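Local coordinates for BIS(5'-nucleosyl)-tetraphosphatase (Diadenosine tetraphosphatase), putative (PDB 5CFJ), which probably hydrolyses diadenosine tetraphosphate asymmetrically, as a member of the Nudix hydrolase family from the malaria parasite Plasmodium falciparum, at residues Leu58-Ala61 with Val62-Leu66; His125-Thr129 with Tyr130-Glu134. One frame throughout, in Å; residues are numbered along the deposited sequence. Where two conformers were deposited one is given.

Contact 1. Residues Leu58-Ala61 with Val62-Leu66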
ATOM      1  N   LEU A  58       9.541  -6.982   6.012  1.00 15.34           N
ATOM      2  CA  LEU A  58       8.177  -7.484   6.116  1.00 15.58           C
ATOM      3  C   LEU A  58       7.578  -7.169   7.484  1.00 15.17           C
ATOM      4  O   LEU A  58       6.427  -6.758   7.581  1.00 15.33           O
ATOM      5  CB  LEU A  58       8.140  -8.990   5.847  1.00 18.23           C
ATOM      6  CG  LEU A  58       6.758  -9.638   5.885  1.00 21.28           C
ATOM      7  CD1 LEU A  58       5.838  -9.011   4.849  1.00 22.29           C
ATOM      8  CD2 LEU A  58       6.869 -11.138   5.668  1.00 23.90           C
ATOM      9  N   GLU A  59       8.350  -7.356   8.551  1.00 16.23           N
ATOM     10  CA  GLU A  59       7.862  -7.013   9.883  1.00 16.49           C
ATOM     11  C   GLU A  59       7.503  -5.533   9.977  1.00 15.29           C
ATOM     12  O   GLU A  59       6.472  -5.171  10.545  1.00 15.54           O
ATOM     13  CB  GLU A  59       8.893  -7.387  10.951  1.00 17.06           C
ATOM     14  CG  GLU A  59       8.940  -8.884  11.243  1.00 20.36           C
ATOM     15  CD  GLU A  59      10.081  -9.286  12.158  1.00 23.58           C
ATOM     16  OE1 GLU A  59      11.116  -8.592  12.185  1.00 23.82           O
ATOM     17  OE2 GLU A  59       9.937 -10.306  12.855  1.00 26.82           O
ATOM     18  N   THR A  60       8.341  -4.678   9.405  1.00 14.84           N
ATOM     19  CA  THR A  60       8.045  -3.248   9.391  1.00 13.46           C
ATOM     20  C   THR A  60       6.738  -2.989   8.645  1.00 13.45           C
ATOM     21  O   THR A  60       5.874  -2.265   9.119  1.00 13.37           O
ATOM     22  CB  THR A  60       9.183  -2.449   8.738  1.00 14.05           C
ATOM     23  OG1 THR A  60      10.370  -2.590   9.529  1.00 15.71           O
ATOM     24  CG2 THR A  60       8.819  -0.977   8.605  1.00 13.37           C
ATOM     25  N   ALA A  61       6.587  -3.607   7.480  1.00 13.23           N
ATOM     26  CA  ALA A  61       5.394  -3.422   6.669  1.00 13.05           C
ATOM     27  C   ALA A  61       4.134  -3.841   7.437  1.00 12.55           C
ATOM     28  O   ALA A  61       3.131  -3.120   7.453  1.00 12.78           O
ATOM     29  CB  ALA A  61       5.514  -4.199   5.391  1.00 13.19           C
ATOM     30  N   VAL A  62       4.194  -5.003   8.086  1.00 12.49           N
ATOM     31  CA  VAL A  62       3.062  -5.507   8.853  1.00 13.71           C
ATOM     32  C   VAL A  62       2.715  -4.573  10.009  1.00 12.75           C
ATOM     33  O   VAL A  62       1.547  -4.225  10.217  1.00 12.83           O
ATOM     34  CB  VAL A  62       3.350  -6.925   9.379  1.00 14.44           C
ATOM     35  CG1 VAL A  62       2.318  -7.339  10.424  1.00 15.73           C
ATOM     36  CG2 VAL A  62       3.381  -7.917   8.213  1.00 15.94           C
ATOM     37  N   ARG A  63       3.729  -4.135  10.749  1.00 12.82           N
ATOM     38  CA  ARG A  63       3.473  -3.228  11.861  1.00 14.10           C
ATOM     39  C   ARG A  63       2.883  -1.899  11.404  1.00 12.60           C
ATOM     40  O   ARG A  63       1.919  -1.418  11.986  1.00 13.22           O
ATOM     41  CB  ARG A  63       4.743  -2.966  12.653  1.00 14.73           C
ATOM     42  CG  ARG A  63       4.508  -2.008  13.828  1.00 15.41           C
ATOM     43  CD  ARG A  63       5.790  -1.660  14.593  1.00 15.34           C
ATOM     44  NE  ARG A  63       6.887  -1.356  13.676  1.00 16.54           N
ATOM     45  CZ  ARG A  63       6.999  -0.225  12.988  1.00 15.97           C
ATOM     46  NH1 ARG A  63       6.083   0.734  13.108  1.00 17.00           N
ATOM     47  NH2 ARG A  63       8.017  -0.064  12.155  1.00 17.26           N
ATOM     48  N   GLU A  64       3.463  -1.302  10.367  1.00 13.06           N
ATOM     49  CA  GLU A  64       2.955  -0.025   9.879  1.00 13.78           C
ATOM     50  C   GLU A  64       1.526  -0.158   9.361  1.00 13.10           C
ATOM     51  O   GLU A  64       0.698   0.723   9.571  1.00 13.57           O
ATOM     52  CB  GLU A  64       3.873   0.536   8.794  1.00 14.56           C
ATOM     53  CG  GLU A  64       5.218   0.986   9.335  1.00 16.81           C
ATOM     54  CD  GLU A  64       5.132   2.300  10.077  1.00 21.43           C
ATOM     55  OE1 GLU A  64       4.200   3.074   9.786  1.00 23.11           O
ATOM     56  OE2 GLU A  64       6.002   2.564  10.933  1.00 24.36           O
ATOM     57  N   THR A  65       1.230  -1.278   8.712  1.00 13.02           N
ATOM     58  CA  THR A  65      -0.127  -1.512   8.237  1.00 13.22           C
ATOM     59  C   THR A  65      -1.094  -1.599   9.415  1.00 13.28           C
ATOM     60  O   THR A  65      -2.168  -0.988   9.397  1.00 12.82           O
ATOM     61  CB  THR A  65      -0.172  -2.774   7.376  1.00 13.13           C
ATOM     62  OG1 THR A  65       0.624  -2.529   6.210  1.00 14.25           O
ATOM     63  CG2 THR A  65      -1.597  -3.115   6.948  1.00 14.53           C
ATOM     64  N   LEU A  66      -0.695  -2.315  10.463  1.00 13.58           N
ATOM     65  CA  LEU A  66      -1.520  -2.402  11.660  1.00 13.62           C
ATOM     66  C   LEU A  66      -1.732  -1.021  12.301  1.00 13.47           C
ATOM     67  O   LEU A  66      -2.846  -0.664  12.676  1.00 13.79           O
ATOM     68  CB  LEU A  66      -0.888  -3.370  12.655  1.00 14.86           C
ATOM     69  CG  LEU A  66      -1.568  -3.519  14.012  1.00 16.35           C
ATOM     70  CD1 LEU A  66      -3.017  -3.963  13.867  1.00 17.09           C
ATOM     71  CD2 LEU A  66      -0.787  -4.514  14.847  1.00 18.45           C
TER
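Leu58 and Val62, Glu59 and Arg63, Thr60 and Glu64, and Ala61 and Thr65 are joined by four successive i-to-i+4 backbone bonds, about two turns of regular alpha helix; Glu64 N reaches Thr60 O over 2.9 Å. The carbonyl of Ala61 takes a second bond, from Thr65 OG1, also 2.9 Å from Ala61 O. With OG1 beside its own backbone N (chi1 -65°), Thr65 folds the hydroxyl back along the helix, and its N and OG1 grip that oxygen from opposite faces of the carbonyl plane. Among the charged groups, Arg63 runs out straight and then bends at chi3, which brings NH1 2.8 Å from Glu64 OE2 in a salt bridge that meets the carboxylate from above its plane. Arg63 NE pairs with Glu55, NH1 also with Glu67, and NH2 with Leu50 O, so the guanidinium is held from several directions. The helix belongs to the Nudix box, whose glutamates in the family typically bind the catalytic divalent metal. The Thr60 methyl CG2 lies 3.8 Å from Arg63 NH2, crossing it at a slant, while the apolar touch of Leu58 CD1 with Val62 CG2 is looser, at 4.3 Å. Helix 57-69 rests on the sheet through Thr60, Ala61 and Thr65 against strand 6-16, Leu58 and Ala61 against Tyr99 of strand 92-103, and Leu58 and Val62 against strand 76-89.

Contact 2. Residues His125-Thr129 with Tyr130-Glu134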
ATOM      1  N   HIS A 125      -6.879   1.384 -12.550  1.00 15.08           N
ATOM      2  CA  HIS A 125      -7.313   2.387 -13.525  1.00 16.36           C
ATOM      3  C   HIS A 125      -7.588   3.755 -12.917  1.00 15.58           C
ATOM      4  O   HIS A 125      -7.753   4.733 -13.643  1.00 18.47           O
ATOM      5  CB  HIS A 125      -8.564   1.911 -14.268  1.00 19.10           C
ATOM      6  CG  HIS A 125      -8.305   0.803 -15.242  1.00 25.51           C
ATOM      7  ND1 HIS A 125      -8.952   0.716 -16.455  1.00 29.51           N
ATOM      8  CD2 HIS A 125      -7.474  -0.265 -15.180  1.00 28.15           C
ATOM      9  CE1 HIS A 125      -8.526  -0.356 -17.102  1.00 30.58           C
ATOM     10  NE2 HIS A 125      -7.631  -0.969 -16.349  1.00 30.47           N
ATOM     11  N   GLU A 126      -7.647   3.826 -11.594  1.00 14.91           N
ATOM     12  CA  GLU A 126      -7.919   5.075 -10.903  1.00 15.41           C
ATOM     13  C   GLU A 126      -6.646   5.826 -10.539  1.00 14.70           C
ATOM     14  O   GLU A 126      -6.707   6.877  -9.898  1.00 15.80           O
ATOM     15  CB  GLU A 126      -8.731   4.803  -9.637  1.00 15.94           C
ATOM     16  CG  GLU A 126      -9.968   3.972  -9.877  1.00 16.96           C
ATOM     17  CD  GLU A 126     -10.909   3.989  -8.695  1.00 17.60           C
ATOM     18  OE1 GLU A 126     -11.546   5.036  -8.451  1.00 18.36           O
ATOM     19  OE2 GLU A 126     -11.008   2.957  -8.005  1.00 18.37           O
ATOM     20  N   SER A 127      -5.499   5.290 -10.945  0.77 15.05           N
ATOM     21  CA  SER A 127      -4.223   5.852 -10.515  0.77 15.15           C
ATOM     22  C   SER A 127      -4.091   7.340 -10.865  0.77 15.67           C
ATOM     23  O   SER A 127      -3.692   8.150 -10.025  0.77 16.58           O
ATOM     24  CB  SER A 127      -3.061   5.061 -11.117  0.77 16.13           C
ATOM     25  OG  SER A 127      -3.021   3.741 -10.595  0.77 16.47           O
ATOM     26  N   ASP A 128      -4.447   7.713 -12.089  1.00 16.47           N
ATOM     27  CA  ASP A 128      -4.345   9.114 -12.500  1.00 17.56           C
ATOM     28  C   ASP A 128      -5.298  10.023 -11.713  1.00 17.42           C
ATOM     29  O   ASP A 128      -4.942  11.136 -11.328  1.00 18.47           O
ATOM     30  CB  ASP A 128      -4.604   9.249 -13.994  1.00 22.22           C
ATOM     31  CG  ASP A 128      -3.524   8.594 -14.821  1.00 29.31           C
ATOM     32  OD1 ASP A 128      -2.340   8.719 -14.442  1.00 31.01           O
ATOM     33  OD2 ASP A 128      -3.858   7.943 -15.831  1.00 33.13           O
ATOM     34  N   THR A 129      -6.499   9.522 -11.453  1.00 17.64           N
ATOM     35  CA  THR A 129      -7.498  10.259 -10.690  1.00 17.92           C
ATOM     36  C   THR A 129      -6.973  10.583  -9.295  1.00 18.02           C
ATOM     37  O   THR A 129      -7.229  11.657  -8.756  1.00 19.22           O
ATOM     38  CB  THR A 129      -8.807   9.448 -10.598  1.00 17.38           C
ATOM     39  OG1 THR A 129      -9.310   9.225 -11.921  1.00 18.69           O
ATOM     40  CG2 THR A 129      -9.859  10.175  -9.772  1.00 18.57           C
ATOM     41  N   TYR A 130      -6.217   9.650  -8.721  1.00 15.92           N
ATOM     42  CA  TYR A 130      -5.685   9.832  -7.375  1.00 16.36           C
ATOM     43  C   TYR A 130      -4.279  10.421  -7.393  1.00 17.06           C
ATOM     44  O   TYR A 130      -3.613  10.490  -6.361  1.00 18.78           O
ATOM     45  CB  TYR A 130      -5.736   8.504  -6.610  1.00 17.12           C
ATOM     46  CG  TYR A 130      -7.138   8.255  -6.111  1.00 16.52           C
ATOM     47  CD1 TYR A 130      -8.118   7.759  -6.958  1.00 16.64           C
ATOM     48  CD2 TYR A 130      -7.503   8.595  -4.818  1.00 16.96           C
ATOM     49  CE1 TYR A 130      -9.416   7.573  -6.519  1.00 17.74           C
ATOM     50  CE2 TYR A 130      -8.786   8.411  -4.367  1.00 18.00           C
ATOM     51  CZ  TYR A 130      -9.744   7.903  -5.221  1.00 17.97           C
ATOM     52  OH  TYR A 130     -11.027   7.719  -4.766  1.00 22.11           O
ATOM     53  N   ASN A 131      -3.864  10.886  -8.573  1.00 18.35           N
ATOM     54  CA  ASN A 131      -2.582  11.564  -8.767  1.00 20.27           C
ATOM     55  C   ASN A 131      -1.379  10.760  -8.280  1.00 17.34           C
ATOM     56  O   ASN A 131      -0.418  11.308  -7.740  1.00 19.22           O
ATOM     57  CB  ASN A 131      -2.618  12.935  -8.092  1.00 25.77           C
ATOM     58  CG  ASN A 131      -3.683  13.837  -8.685  1.00 33.71           C
ATOM     59  OD1 ASN A 131      -4.563  14.328  -7.979  1.00 37.80           O
ATOM     60  ND2 ASN A 131      -3.620  14.041  -9.996  1.00 35.52           N
ATOM     61  N   LEU A 132      -1.425   9.455  -8.497  1.00 16.21           N
ATOM     62  CA  LEU A 132      -0.288   8.616  -8.154  1.00 15.40           C
ATOM     63  C   LEU A 132       0.884   8.878  -9.076  1.00 15.74           C
ATOM     64  O   LEU A 132       0.691   9.075 -10.277  1.00 17.42           O
ATOM     65  CB  LEU A 132      -0.651   7.138  -8.245  1.00 14.98           C
ATOM     66  CG  LEU A 132      -1.858   6.672  -7.431  1.00 15.79           C
ATOM     67  CD1 LEU A 132      -1.930   5.149  -7.458  1.00 16.88           C
ATOM     68  CD2 LEU A 132      -1.827   7.201  -6.003  1.00 17.80           C
ATOM     69  N   PRO A 133       2.106   8.863  -8.525  1.00 15.69           N
ATOM     70  CA  PRO A 133       3.282   8.899  -9.398  1.00 16.87           C
ATOM     71  C   PRO A 133       3.377   7.624 -10.234  1.00 15.05           C
ATOM     72  O   PRO A 133       2.770   6.601  -9.881  1.00 15.57           O
ATOM     73  CB  PRO A 133       4.452   9.008  -8.416  1.00 19.41           C
ATOM     74  CG  PRO A 133       3.938   8.421  -7.157  1.00 19.32           C
ATOM     75  CD  PRO A 133       2.479   8.779  -7.101  1.00 17.05           C
ATOM     76  N   GLU A 134       4.128   7.686 -11.327  1.00 16.57           N
ATOM     77  CA  GLU A 134       4.255   6.559 -12.239  1.00 16.67           C
ATOM     78  C   GLU A 134       4.702   5.295 -11.532  1.00 16.71           C
ATOM     79  O   GLU A 134       4.214   4.213 -11.836  1.00 17.95           O
ATOM     80  CB  GLU A 134       5.236   6.884 -13.362  1.00 19.27           C
ATOM     81  CG  GLU A 134       4.683   7.884 -14.347  1.00 20.95           C
ATOM     82  CD  GLU A 134       5.690   8.331 -15.389  1.00 21.30           C
ATOM     83  OE1 GLU A 134       6.802   7.765 -15.449  1.00 21.60           O
ATOM     84  OE2 GLU A 134       5.359   9.258 -16.152  1.00 24.54           O
TER
HETATM   85  O   HOH W   1     -12.516   5.781  -5.992  1.00 28.07           O
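Glu126 and Tyr130 meet twice, through the backbone and through a water. Tyr130 N donates to Glu126 O over 3.1 Å and makes a further weak bond to Ser127 O. At the other end of the two side chains, which run side by side, water 1 donates to Glu126 OE1 (2.7 Å) and also bonds to Tyr130 OH at 2.7 Å. The carboxylate and ring planes stand 87° apart. Glu126 OE2 is satisfied elsewhere, by Gly123 N, so both carboxylate oxygens have a donor. Tyr130 keeps CG beside its backbone N (chi1 -79°), which swings the ring to the Glu126 side and sets CD1 3.4 Å from Glu126 O, at the ring edge and in its plane.

Residues Ser127 to Leu132 form a Schellman motif: Asn131 takes a left-handed backbone (phi 55°), Leu132 N bonds to Ser127 O (3.0 Å), and Asn131 N bonds to Asp128 O (3.0 Å) across a type I turn. The latter donor sits well above the carbonyl plane, off any lone pair, whereas the Leu132 bond is nearly straight at its hydrogen. Ser127 O thus serves Leu132 N and, weakly, Tyr130 N.

Leu132 CD1 lies 3.8 Å from Ser127 CB, and both side chains continue onto Leu140 of helix 134-147. The Tyr130 ring meets Trp44 edge-to-face and rests on Lys120 and Ile122 of strand 116-122. Its side chain comes within about 5 Å of a bound sulfate, probably from the crystallisation liquor.

Overall arrangement
From the N terminus the chain builds strands 6-16, 30-37 and 44-50 before entering helix 57-69, where contact 1 spans two turns without closing any loop. It then runs through strands 76-89, 92-103 and 116-122 to contact 2, which closes a tight turn in the link to the final helix 134-147. The two contacts come in series, neither enclosing nor crossing the other. The centres of contact 1 and contact 2 are about 24 Å apart, on opposite sides of the chain's centre. Between contact 1 and contact 2 the nearest atoms are about 16 Å apart. Contact 1 ties its helix to strands 6-16, 76-89 and 92-103, while contact 2 joins strand 116-122 to the last helix.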